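Side-chain contacts in phytase (Debaryomyces castellii, PDB 2GFI), which probably removes phosphate from phytate (inositol hexakisphosphate) as a 3-phytase of the histidine acid phosphatase family: residues E315-D320 and N413-Y418; I377-C382 and S386-V391; E29-I34 and F275-F280. All coordinates share one frame; numbering follows the deposited sequence.

Contact 1 of 3, residues E315-D320 and N413-Y418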
loop_
_atom_site.group_PDB
_atom_site.type_symbol
_atom_site.label_atom_id
_atom_site.label_comp_id
_atom_site.label_asym_id
_atom_site.label_seq_id
_atom_site.Cartn_x
_atom_site.Cartn_y
_atom_site.Cartn_z
ATOM N N GLU A 315 -32.819 20.452 -15.451
ATOM C CA GLU A 315 -33.992 21.036 -14.797
ATOM C C GLU A 315 -33.791 21.066 -13.288
ATOM O O GLU A 315 -34.094 22.070 -12.649
ATOM C CB GLU A 315 -35.292 20.278 -15.122
ATOM C CG GLU A 315 -35.722 20.398 -16.565
ATOM C CD GLU A 315 -37.061 19.723 -16.834
ATOM O OE1 GLU A 315 -37.956 19.784 -15.930
ATOM O OE2 GLU A 315 -37.232 19.142 -17.946
ATOM N N LEU A 316 -33.259 19.989 -12.717
ATOM C CA LEU A 316 -32.983 19.983 -11.281
ATOM C C LEU A 316 -31.947 21.019 -10.865
ATOM O O LEU A 316 -32.097 21.654 -9.829
ATOM C CB LEU A 316 -32.577 18.587 -10.789
ATOM C CG LEU A 316 -33.656 17.487 -10.847
ATOM C CD1 LEU A 316 -33.063 16.118 -10.617
ATOM C CD2 LEU A 316 -34.689 17.777 -9.792
ATOM N N LEU A 317 -30.892 21.184 -11.658
ATOM C CA LEU A 317 -29.798 22.113 -11.280
ATOM C C LEU A 317 -30.259 23.563 -11.397
ATOM O O LEU A 317 -29.801 24.433 -10.658
ATOM C CB LEU A 317 -28.554 21.902 -12.147
ATOM C CG LEU A 317 -27.856 20.546 -12.009
ATOM C CD1 LEU A 317 -27.100 20.226 -13.294
ATOM C CD2 LEU A 317 -26.963 20.498 -10.765
ATOM N N ASN A 318 -31.156 23.789 -12.365
ATOM C CA ASN A 318 -31.685 25.103 -12.660
ATOM C C ASN A 318 -32.666 25.547 -11.618
ATOM O O ASN A 318 -32.846 26.719 -11.422
ATOM C CB ASN A 318 -32.304 25.150 -14.057
ATOM C CG ASN A 318 -31.265 25.360 -15.127
ATOM O OD1 ASN A 318 -31.483 25.054 -16.302
ATOM N ND2 ASN A 318 -30.121 25.886 -14.733
ATOM N N HIS A 319 -33.255 24.602 -10.907
ATOM C CA HIS A 319 -34.266 24.931 -9.931
ATOM C C HIS A 319 -33.748 25.001 -8.499
ATOM O O HIS A 319 -33.855 24.052 -7.744
ATOM C CB HIS A 319 -35.483 24.026 -10.121
ATOM C CG HIS A 319 -36.251 24.345 -11.366
ATOM N ND1 HIS A 319 -37.382 25.145 -11.364
ATOM C CD2 HIS A 319 -36.019 24.028 -12.665
ATOM C CE1 HIS A 319 -37.824 25.278 -12.604
ATOM N NE2 HIS A 319 -37.015 24.613 -13.413
ATOM N N ASP A 320 -33.165 26.153 -8.171
ATOM C CA ASP A 320 -32.762 26.605 -6.822
ATOM C C ASP A 320 -33.606 26.241 -5.624
ATOM O O ASP A 320 -33.064 26.052 -4.541
ATOM C CB ASP A 320 -32.808 28.147 -6.767
ATOM C CG ASP A 320 -31.759 28.782 -7.577
ATOM O OD1 ASP A 320 -30.835 29.370 -6.953
ATOM O OD2 ASP A 320 -31.769 28.741 -8.842
ATOM N N ASN A 413 -24.552 28.660 -15.789
ATOM C CA ASN A 413 -24.925 29.360 -17.011
ATOM C C ASN A 413 -24.309 28.739 -18.236
ATOM O O ASN A 413 -25.001 28.466 -19.208
ATOM C CB ASN A 413 -24.590 30.864 -16.899
ATOM C CG ASN A 413 -25.403 31.546 -15.821
ATOM O OD1 ASN A 413 -26.606 31.269 -15.668
ATOM N ND2 ASN A 413 -24.761 32.401 -15.039
ATOM N N ASP A 414 -23.003 28.497 -18.167
ATOM C CA ASP A 414 -22.264 27.767 -19.189
ATOM C C ASP A 414 -22.714 26.316 -19.303
ATOM O O ASP A 414 -22.784 25.771 -20.398
ATOM C CB ASP A 414 -20.787 27.806 -18.861
ATOM C CG ASP A 414 -20.196 29.189 -19.015
ATOM O OD1 ASP A 414 -20.674 29.947 -19.900
ATOM O OD2 ASP A 414 -19.264 29.602 -18.293
ATOM N N TYR A 415 -23.030 25.694 -18.169
ATOM C CA TYR A 415 -23.483 24.308 -18.180
ATOM C C TYR A 415 -24.796 24.170 -18.946
ATOM O O TYR A 415 -25.019 23.171 -19.632
ATOM C CB TYR A 415 -23.621 23.725 -16.772
ATOM C CG TYR A 415 -24.005 22.249 -16.858
ATOM C CD1 TYR A 415 -23.145 21.321 -17.489
ATOM C CD2 TYR A 415 -25.234 21.784 -16.355
ATOM C CE1 TYR A 415 -23.497 19.991 -17.610
ATOM C CE2 TYR A 415 -25.585 20.448 -16.463
ATOM C CZ TYR A 415 -24.709 19.557 -17.088
ATOM O OH TYR A 415 -25.040 18.243 -17.210
ATOM N N ASN A 416 -25.656 25.193 -18.829
ATOM C CA ASN A 416 -26.878 25.283 -19.635
ATOM C C ASN A 416 -26.626 25.253 -21.135
ATOM O O ASN A 416 -27.320 24.548 -21.856
ATOM C CB ASN A 416 -27.715 26.488 -19.208
ATOM C CG ASN A 416 -28.678 26.143 -18.098
ATOM O OD1 ASN A 416 -29.749 25.589 -18.339
ATOM N ND2 ASN A 416 -28.290 26.432 -16.870
ATOM N N ASP A 417 -25.614 25.988 -21.581
ATOM C CA ASP A 417 -25.234 26.043 -22.985
ATOM C C ASP A 417 -24.693 24.686 -23.476
ATOM O O ASP A 417 -25.014 24.239 -24.588
ATOM C CB ASP A 417 -24.150 27.114 -23.211
ATOM C CG ASP A 417 -24.643 28.538 -22.970
ATOM O OD1 ASP A 417 -25.873 28.772 -22.904
ATOM O OD2 ASP A 417 -23.849 29.498 -22.837
ATOM N N TYR A 418 -23.859 24.068 -22.632
ATOM C CA TYR A 418 -23.314 22.738 -22.862
ATOM C C TYR A 418 -24.443 21.711 -23.011
ATOM O O TYR A 418 -24.515 20.983 -24.019
ATOM C CB TYR A 418 -22.338 22.335 -21.726
ATOM C CG TYR A 418 -21.760 20.950 -21.945
ATOM C CD1 TYR A 418 -20.765 20.752 -22.890
ATOM C CD2 TYR A 418 -22.260 19.838 -21.255
ATOM C CE1 TYR A 418 -20.254 19.502 -23.135
ATOM C CE2 TYR A 418 -21.744 18.584 -21.476
ATOM C CZ TYR A 418 -20.727 18.434 -22.427
ATOM O OH TYR A 418 -20.186 17.223 -22.709
#
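Asn318 and Asn416 reach toward each other from opposite directions, and their terminal amides meet almost coplanar, with planes 6° apart. Like faces like in the model: Asn318 OD1 lies 2.7 Å from Asn416 OD1, and Asn318 ND2 lies 2.9 Å from Asn416 ND2. Amide ends are easily swapped in an electron density map, and with one group turned back the pair may be hydrogen-bonded.

Beneath this polar pair the packing is apolar. Leu317 and Tyr415 cross at about a right angle, Leu317 CD1 coming obliquely to the ring 3.5 Å from Tyr415 CE2. With CG anti to the backbone N (chi1 -176°), the Tyr415 ring extends toward Leu317, and its hydroxyl passes on to a hydrogen bond with Tyr390 OH. Leu314 and Leu310, about one and two turns back from Leu317, also touch Tyr415.

The contact thus joins the C-terminal end of helix 302-318 to helix 412-423, both of which pack on the central sheet. Its chemistry is layered: a buried leucine-aromatic pair next to the sheet and, outside it, a partly exposed amide pair whose hydrogen bonding stays undecided while like atoms meet.

Contact 2 of 3, residues I377-C382 and S386-V391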
loop_
_atom_site.group_PDB
_atom_site.type_symbol
_atom_site.label_atom_id
_atom_site.label_comp_id
_atom_site.label_asym_id
_atom_site.label_seq_id
_atom_site.Cartn_x
_atom_site.Cartn_y
_atom_site.Cartn_z
ATOM N N ILE A 377 -23.282 14.439 -10.063
ATOM C CA ILE A 377 -23.196 15.871 -10.328
ATOM C C ILE A 377 -23.241 16.634 -9.015
ATOM O O ILE A 377 -24.174 16.467 -8.241
ATOM C CB ILE A 377 -24.337 16.293 -11.252
ATOM C CG1 ILE A 377 -24.328 15.391 -12.497
ATOM C CG2 ILE A 377 -24.197 17.781 -11.612
ATOM C CD1 ILE A 377 -25.543 15.507 -13.387
ATOM N N GLU A 378 -22.202 17.424 -8.740
ATOM C CA GLU A 378 -22.171 18.306 -7.581
ATOM C C GLU A 378 -22.441 19.684 -8.109
ATOM O O GLU A 378 -21.941 20.035 -9.156
ATOM C CB GLU A 378 -20.789 18.360 -6.910
ATOM C CG GLU A 378 -20.189 17.007 -6.638
ATOM C CD GLU A 378 -18.825 17.066 -5.997
ATOM O OE1 GLU A 378 -17.951 17.827 -6.475
ATOM O OE2 GLU A 378 -18.647 16.327 -5.020
ATOM N N LYS A 379 -23.196 20.467 -7.352
ATOM C CA LYS A 379 -23.462 21.844 -7.687
ATOM C C LYS A 379 -23.086 22.606 -6.453
ATOM O O LYS A 379 -23.515 22.268 -5.371
ATOM C CB LYS A 379 -24.950 22.051 -7.995
ATOM C CG LYS A 379 -25.310 23.508 -8.277
ATOM C CD LYS A 379 -26.794 23.682 -8.303
ATOM C CE LYS A 379 -27.152 25.158 -8.408
ATOM N NZ LYS A 379 -28.586 25.312 -8.758
ATOM N N TYR A 380 -22.262 23.626 -6.611
ATOM C CA TYR A 380 -21.872 24.420 -5.467
ATOM C C TYR A 380 -21.667 25.872 -5.842
ATOM O O TYR A 380 -21.376 26.212 -6.999
ATOM C CB TYR A 380 -20.593 23.863 -4.793
ATOM C CG TYR A 380 -19.439 23.527 -5.730
ATOM C CD1 TYR A 380 -18.701 24.534 -6.371
ATOM C CD2 TYR A 380 -19.084 22.191 -5.955
ATOM C CE1 TYR A 380 -17.653 24.212 -7.237
ATOM C CE2 TYR A 380 -18.037 21.849 -6.769
ATOM C CZ TYR A 380 -17.314 22.850 -7.416
ATOM O OH TYR A 380 -16.264 22.487 -8.230
ATOM N N ALA A 381 -21.799 26.714 -4.834
ATOM C CA ALA A 381 -21.744 28.153 -5.007
ATOM C C ALA A 381 -20.366 28.624 -4.629
ATOM O O ALA A 381 -19.843 28.298 -3.558
ATOM C CB ALA A 381 -22.813 28.854 -4.114
ATOM N N CYS A 382 -19.788 29.429 -5.485
ATOM C CA CYS A 382 -18.540 30.064 -5.144
ATOM C C CYS A 382 -18.779 31.524 -5.445
ATOM O O CYS A 382 -18.987 31.887 -6.612
ATOM C CB CYS A 382 -17.409 29.515 -6.006
ATOM S SG CYS A 382 -15.876 30.408 -5.717
ATOM N N SER A 386 -22.885 29.867 -9.392
ATOM C CA SER A 386 -23.036 28.443 -9.110
ATOM C C SER A 386 -22.313 27.637 -10.154
ATOM O O SER A 386 -22.346 27.959 -11.360
ATOM C CB SER A 386 -24.494 28.004 -9.098
ATOM O OG SER A 386 -25.087 28.436 -7.919
ATOM N N TYR A 387 -21.690 26.570 -9.662
ATOM C CA TYR A 387 -20.859 25.700 -10.481
ATOM C C TYR A 387 -21.354 24.271 -10.398
ATOM O O TYR A 387 -21.889 23.832 -9.381
ATOM C CB TYR A 387 -19.407 25.800 -10.050
ATOM C CG TYR A 387 -18.882 27.183 -10.281
ATOM C CD1 TYR A 387 -18.319 27.537 -11.503
ATOM C CD2 TYR A 387 -18.992 28.158 -9.286
ATOM C CE1 TYR A 387 -17.866 28.824 -11.721
ATOM C CE2 TYR A 387 -18.537 29.430 -9.484
ATOM C CZ TYR A 387 -17.990 29.767 -10.698
ATOM O OH TYR A 387 -17.545 31.044 -10.896
ATOM N N VAL A 388 -21.167 23.568 -11.502
ATOM C CA VAL A 388 -21.581 22.193 -11.642
ATOM C C VAL A 388 -20.338 21.383 -12.051
ATOM O O VAL A 388 -19.515 21.852 -12.815
ATOM C CB VAL A 388 -22.728 22.119 -12.693
ATOM C CG1 VAL A 388 -22.981 20.733 -13.124
ATOM C CG2 VAL A 388 -24.025 22.699 -12.089
ATOM N N ARG A 389 -20.174 20.185 -11.512
ATOM C CA ARG A 389 -19.160 19.297 -12.060
ATOM C C ARG A 389 -19.562 17.848 -11.854
ATOM O O ARG A 389 -20.413 17.537 -11.017
ATOM C CB ARG A 389 -17.769 19.575 -11.455
ATOM C CG ARG A 389 -17.623 19.119 -10.035
ATOM C CD ARG A 389 -16.216 19.256 -9.525
ATOM N NE ARG A 389 -16.155 18.889 -8.130
ATOM C CZ ARG A 389 -15.075 19.033 -7.384
ATOM N NH1 ARG A 389 -13.970 19.569 -7.925
ATOM N NH2 ARG A 389 -15.101 18.670 -6.096
ATOM N N TYR A 390 -18.928 16.979 -12.633
ATOM C CA TYR A 390 -19.156 15.546 -12.577
ATOM C C TYR A 390 -18.071 14.808 -11.801
ATOM O O TYR A 390 -16.891 15.066 -11.995
ATOM C CB TYR A 390 -19.164 15.010 -13.986
ATOM C CG TYR A 390 -20.454 15.253 -14.696
ATOM C CD1 TYR A 390 -21.474 14.291 -14.661
ATOM C CD2 TYR A 390 -20.676 16.448 -15.404
ATOM C CE1 TYR A 390 -22.658 14.505 -15.322
ATOM C CE2 TYR A 390 -21.885 16.668 -16.072
ATOM C CZ TYR A 390 -22.860 15.702 -16.012
ATOM O OH TYR A 390 -24.051 15.906 -16.663
ATOM N N VAL A 391 -18.487 13.871 -10.949
ATOM C CA VAL A 391 -17.581 12.957 -10.285
ATOM C C VAL A 391 -18.062 11.559 -10.696
ATOM O O VAL A 391 -19.132 11.092 -10.262
ATOM C CB VAL A 391 -17.596 13.156 -8.735
ATOM C CG1 VAL A 391 -16.386 12.526 -8.092
ATOM C CG2 VAL A 391 -17.640 14.656 -8.356
HETATM O O HOH W 1 -17.677 32.719 -8.636
#
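Tyr387 and Tyr380 form a hydrogen-bonded antiparallel pair across the beta hairpin of strands 374-382 and 385-392, and their side chains cross at about a right angle. Tyr380 CE1 packs 3.7 Å from Tyr387 CB. The Tyr380 side chain takes the crowded position between its own N and carbonyl carbon (chi1 47°), which brings the ring over the partner strand, with Tyr387 O above one face and Arg389 NE at the edge. The Tyr387 ring runs the other way, toward the hairpin end, where Cys382 CB approaches Tyr387 CE2 at 3.7 Å. A water there joins Tyr387 OH to Cys382 O. The backbones of this tyrosine pair exchange two bonds, Tyr380 N to Tyr387 O at 2.8 Å and Tyr387 N to Tyr380 O at 2.7 Å.

On the opposite face of the sheet Ile377 lies alongside Tyr390, pointing the same way, with Ile377 CG1 3.4 Å from Tyr390 CE1. Ile377 CG2, the other branch, meets Val388 CG1 at 3.5 Å, and Leu317 of helix 302-318 covers this patch.

Back on the tyrosine face, Arg389 grips Glu378 side-on. In this salt bridge Arg389 NE (2.7 Å) and Arg389 NH2 (3.0 Å) both donate to Glu378 OE1, which lies in the guanidinium plane, while Tyr380 OH sits over one face of that group and bonds to Pro406 O. Glu378 OE2 is taken by Lys147 and Tyr148, and Arg389 NH1 and NH2 reach the carbonyls of Gly407 and Asp54. With both carboxylate oxygens bonded to cationic or polar donors, this buried glutamate is probably ionised and held in a fixed orientation.

Contact 3 of 3, residues E29-I34 and F275-F280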
loop_
_atom_site.group_PDB
_atom_site.type_symbol
_atom_site.label_atom_id
_atom_site.label_comp_id
_atom_site.label_asym_id
_atom_site.label_seq_id
_atom_site.Cartn_x
_atom_site.Cartn_y
_atom_site.Cartn_z
ATOM N N GLU A 29 -1.733 0.534 -10.566
ATOM C CA GLU A 29 -3.203 0.566 -10.786
ATOM C C GLU A 29 -3.617 0.175 -12.193
ATOM O O GLU A 29 -4.716 -0.330 -12.381
ATOM C CB GLU A 29 -3.791 1.933 -10.413
ATOM C CG GLU A 29 -3.789 2.125 -8.912
ATOM C CD GLU A 29 -4.131 3.538 -8.478
ATOM O OE1 GLU A 29 -4.524 4.367 -9.346
ATOM O OE2 GLU A 29 -4.017 3.811 -7.260
ATOM N N GLN A 30 -2.747 0.408 -13.173
ATOM C CA GLN A 30 -3.001 -0.032 -14.553
ATOM C C GLN A 30 -3.243 -1.556 -14.592
ATOM O O GLN A 30 -3.838 -2.067 -15.529
ATOM C CB GLN A 30 -1.805 0.318 -15.447
ATOM C CG GLN A 30 -0.512 -0.187 -14.844
ATOM C CD GLN A 30 0.724 0.029 -15.673
ATOM O OE1 GLN A 30 1.724 0.583 -15.164
ATOM N NE2 GLN A 30 0.698 -0.402 -16.911
ATOM N N TYR A 31 -2.775 -2.271 -13.574
ATOM C CA TYR A 31 -2.753 -3.732 -13.620
ATOM C C TYR A 31 -3.957 -4.361 -12.926
ATOM O O TYR A 31 -4.039 -5.563 -12.799
ATOM C CB TYR A 31 -1.481 -4.262 -12.966
ATOM C CG TYR A 31 -0.220 -3.938 -13.707
ATOM C CD1 TYR A 31 0.040 -4.481 -14.958
ATOM C CD2 TYR A 31 0.752 -3.095 -13.132
ATOM C CE1 TYR A 31 1.233 -4.200 -15.623
ATOM C CE2 TYR A 31 1.938 -2.827 -13.764
ATOM C CZ TYR A 31 2.170 -3.387 -15.002
ATOM O OH TYR A 31 3.340 -3.101 -15.630
ATOM N N ASN A 32 -4.863 -3.544 -12.445
ATOM C CA ASN A 32 -5.995 -4.060 -11.762
ATOM C C ASN A 32 -6.917 -4.845 -12.719
ATOM O O ASN A 32 -7.378 -4.291 -13.722
ATOM C CB ASN A 32 -6.739 -2.929 -11.026
ATOM C CG ASN A 32 -7.691 -3.467 -9.989
ATOM O OD1 ASN A 32 -8.579 -4.253 -10.318
ATOM N ND2 ASN A 32 -7.503 -3.080 -8.724
ATOM N N ILE A 33 -7.158 -6.117 -12.372
ATOM C CA ILE A 33 -7.942 -7.099 -13.132
ATOM C C ILE A 33 -9.347 -6.529 -13.445
ATOM O O ILE A 33 -9.864 -6.676 -14.561
ATOM C CB ILE A 33 -7.953 -8.467 -12.301
ATOM C CG1 ILE A 33 -8.424 -9.722 -13.073
ATOM C CG2 ILE A 33 -8.779 -8.380 -11.070
ATOM C CD1 ILE A 33 -8.344 -9.572 -14.516
ATOM N N ILE A 34 -9.953 -5.851 -12.462
ATOM C CA ILE A 34 -11.242 -5.232 -12.662
ATOM C C ILE A 34 -11.306 -4.391 -13.936
ATOM O O ILE A 34 -12.334 -4.410 -14.635
ATOM C CB ILE A 34 -11.654 -4.399 -11.447
ATOM C CG1 ILE A 34 -11.733 -5.292 -10.219
ATOM C CG2 ILE A 34 -13.004 -3.726 -11.694
ATOM C CD1 ILE A 34 -12.017 -4.554 -8.941
ATOM N N PHE A 275 -5.663 -16.481 -17.653
ATOM C CA PHE A 275 -5.386 -15.543 -18.757
ATOM C C PHE A 275 -4.150 -14.692 -18.514
ATOM O O PHE A 275 -3.802 -14.383 -17.349
ATOM C CB PHE A 275 -6.613 -14.651 -19.035
ATOM C CG PHE A 275 -7.790 -15.407 -19.562
ATOM C CD1 PHE A 275 -7.688 -16.115 -20.768
ATOM C CD2 PHE A 275 -8.986 -15.438 -18.858
ATOM C CE1 PHE A 275 -8.747 -16.814 -21.271
ATOM C CE2 PHE A 275 -10.067 -16.152 -19.360
ATOM C CZ PHE A 275 -9.947 -16.831 -20.570
ATOM N N THR A 276 -3.513 -14.308 -19.611
ATOM C CA THR A 276 -2.415 -13.361 -19.571
ATOM C C THR A 276 -2.986 -11.969 -19.589
ATOM O O THR A 276 -4.111 -11.784 -20.033
ATOM C CB THR A 276 -1.476 -13.535 -20.769
ATOM O OG1 THR A 276 -2.183 -13.258 -21.988
ATOM C CG2 THR A 276 -0.952 -15.001 -20.871
ATOM N N ASN A 277 -2.201 -10.984 -19.130
ATOM C CA ASN A 277 -2.606 -9.577 -19.213
ATOM C C ASN A 277 -3.015 -9.200 -20.629
ATOM O O ASN A 277 -4.002 -8.501 -20.856
ATOM C CB ASN A 277 -1.461 -8.663 -18.751
ATOM C CG ASN A 277 -1.256 -8.716 -17.266
ATOM O OD1 ASN A 277 -1.447 -9.771 -16.643
ATOM N ND2 ASN A 277 -0.890 -7.580 -16.675
ATOM N N GLU A 278 -2.253 -9.697 -21.588
ATOM C CA GLU A 278 -2.496 -9.369 -22.975
ATOM C C GLU A 278 -3.879 -9.884 -23.443
ATOM O O GLU A 278 -4.532 -9.241 -24.228
ATOM C CB GLU A 278 -1.318 -9.867 -23.796
ATOM C CG GLU A 278 -1.606 -10.086 -25.267
ATOM C CD GLU A 278 -0.348 -10.354 -26.071
ATOM O OE1 GLU A 278 0.581 -11.037 -25.555
ATOM O OE2 GLU A 278 -0.299 -9.863 -27.223
ATOM N N GLU A 279 -4.349 -11.006 -22.899
ATOM C CA GLU A 279 -5.662 -11.517 -23.236
ATOM C C GLU A 279 -6.744 -10.705 -22.566
ATOM O O GLU A 279 -7.731 -10.371 -23.212
ATOM C CB GLU A 279 -5.771 -13.002 -22.882
ATOM C CG GLU A 279 -4.940 -13.845 -23.819
ATOM C CD GLU A 279 -4.409 -15.149 -23.243
ATOM O OE1 GLU A 279 -4.553 -15.450 -22.012
ATOM O OE2 GLU A 279 -3.785 -15.881 -24.065
ATOM N N PHE A 280 -6.567 -10.378 -21.288
ATOM C CA PHE A 280 -7.513 -9.523 -20.594
ATOM C C PHE A 280 -7.677 -8.200 -21.304
ATOM O O PHE A 280 -8.788 -7.680 -21.427
ATOM C CB PHE A 280 -7.019 -9.200 -19.176
ATOM C CG PHE A 280 -7.220 -10.285 -18.199
ATOM C CD1 PHE A 280 -8.499 -10.696 -17.853
ATOM C CD2 PHE A 280 -6.128 -10.864 -17.569
ATOM C CE1 PHE A 280 -8.691 -11.726 -16.904
ATOM C CE2 PHE A 280 -6.295 -11.877 -16.643
ATOM C CZ PHE A 280 -7.587 -12.315 -16.310
#
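The 3-10 turn 29-31 and the loop after it pass the start of helix 277-295 with Tyr31 CA 8.1 Å from Asn277 CA and Ile33 CA 7.9 Å from Phe280 CA, spacings bridged entirely by side chains. That helix opens with a capping box: Thr276, the N-cap, accepts from Glu279 N through OG1, and Glu279 OE1 in return accepts from Thr276 N at 2.9 Å. Across from it, Asn32 OD1 takes the N-H of Ile34 in an Asx turn, a bend that follows directly on the 3-10 turn.

Across the contact, Asn277 and Tyr31 cross at about a right angle. Asn277 ND2 comes to the edge of the Tyr31 ring, 3.7 Å from Tyr31 CD1, with the amide and ring planes 57° apart. This approach is van der Waals in character, since the amide nitrogen gives its hydrogen bonds to Leu11 O and to Gly50 O of a second subunit. The pair therefore lies where the N-terminal region, the helix start and a neighbouring molecule converge, and Glu29 also bonds to that second subunit.

Phe280 is sandwiched. Phe275 CB covers one face of its ring, and Phe256 of helix 249-266 meets it with the ring planes steeply inclined. Ile33 covers the opposite face: its CG1 stands anti to the backbone N (chi1 -166°), carrying the end of the chain toward the helix. The result is a CH-pi contact, with Ile33 CD1 3.4 Å from the centroid of the Phe280 ring and 18° off its normal.

Overall arrangement
Contacts 1 and 2 are neighbours, their centres 10 Å apart, and belong to one layered unit: helices 302-318 and 412-423 lie against the hairpin of strands 374-382 and 385-392 in the central mixed sheet. A probable hydrogen bond between Leu317 O and Lys379 NZ ties them, and the Leu317 side chain packs on Val388 and Ile377. Contact 3 lies about 40 Å from contact 1 and 34 Å from contact 2, centre to centre, and joins the N-terminal region to helix 277-295. Along the chain it closes before the others begin, and contact 2 falls between the two segments of contact 1. Only contact 3 has other subunits against its segments, so it lies at a subunit interface.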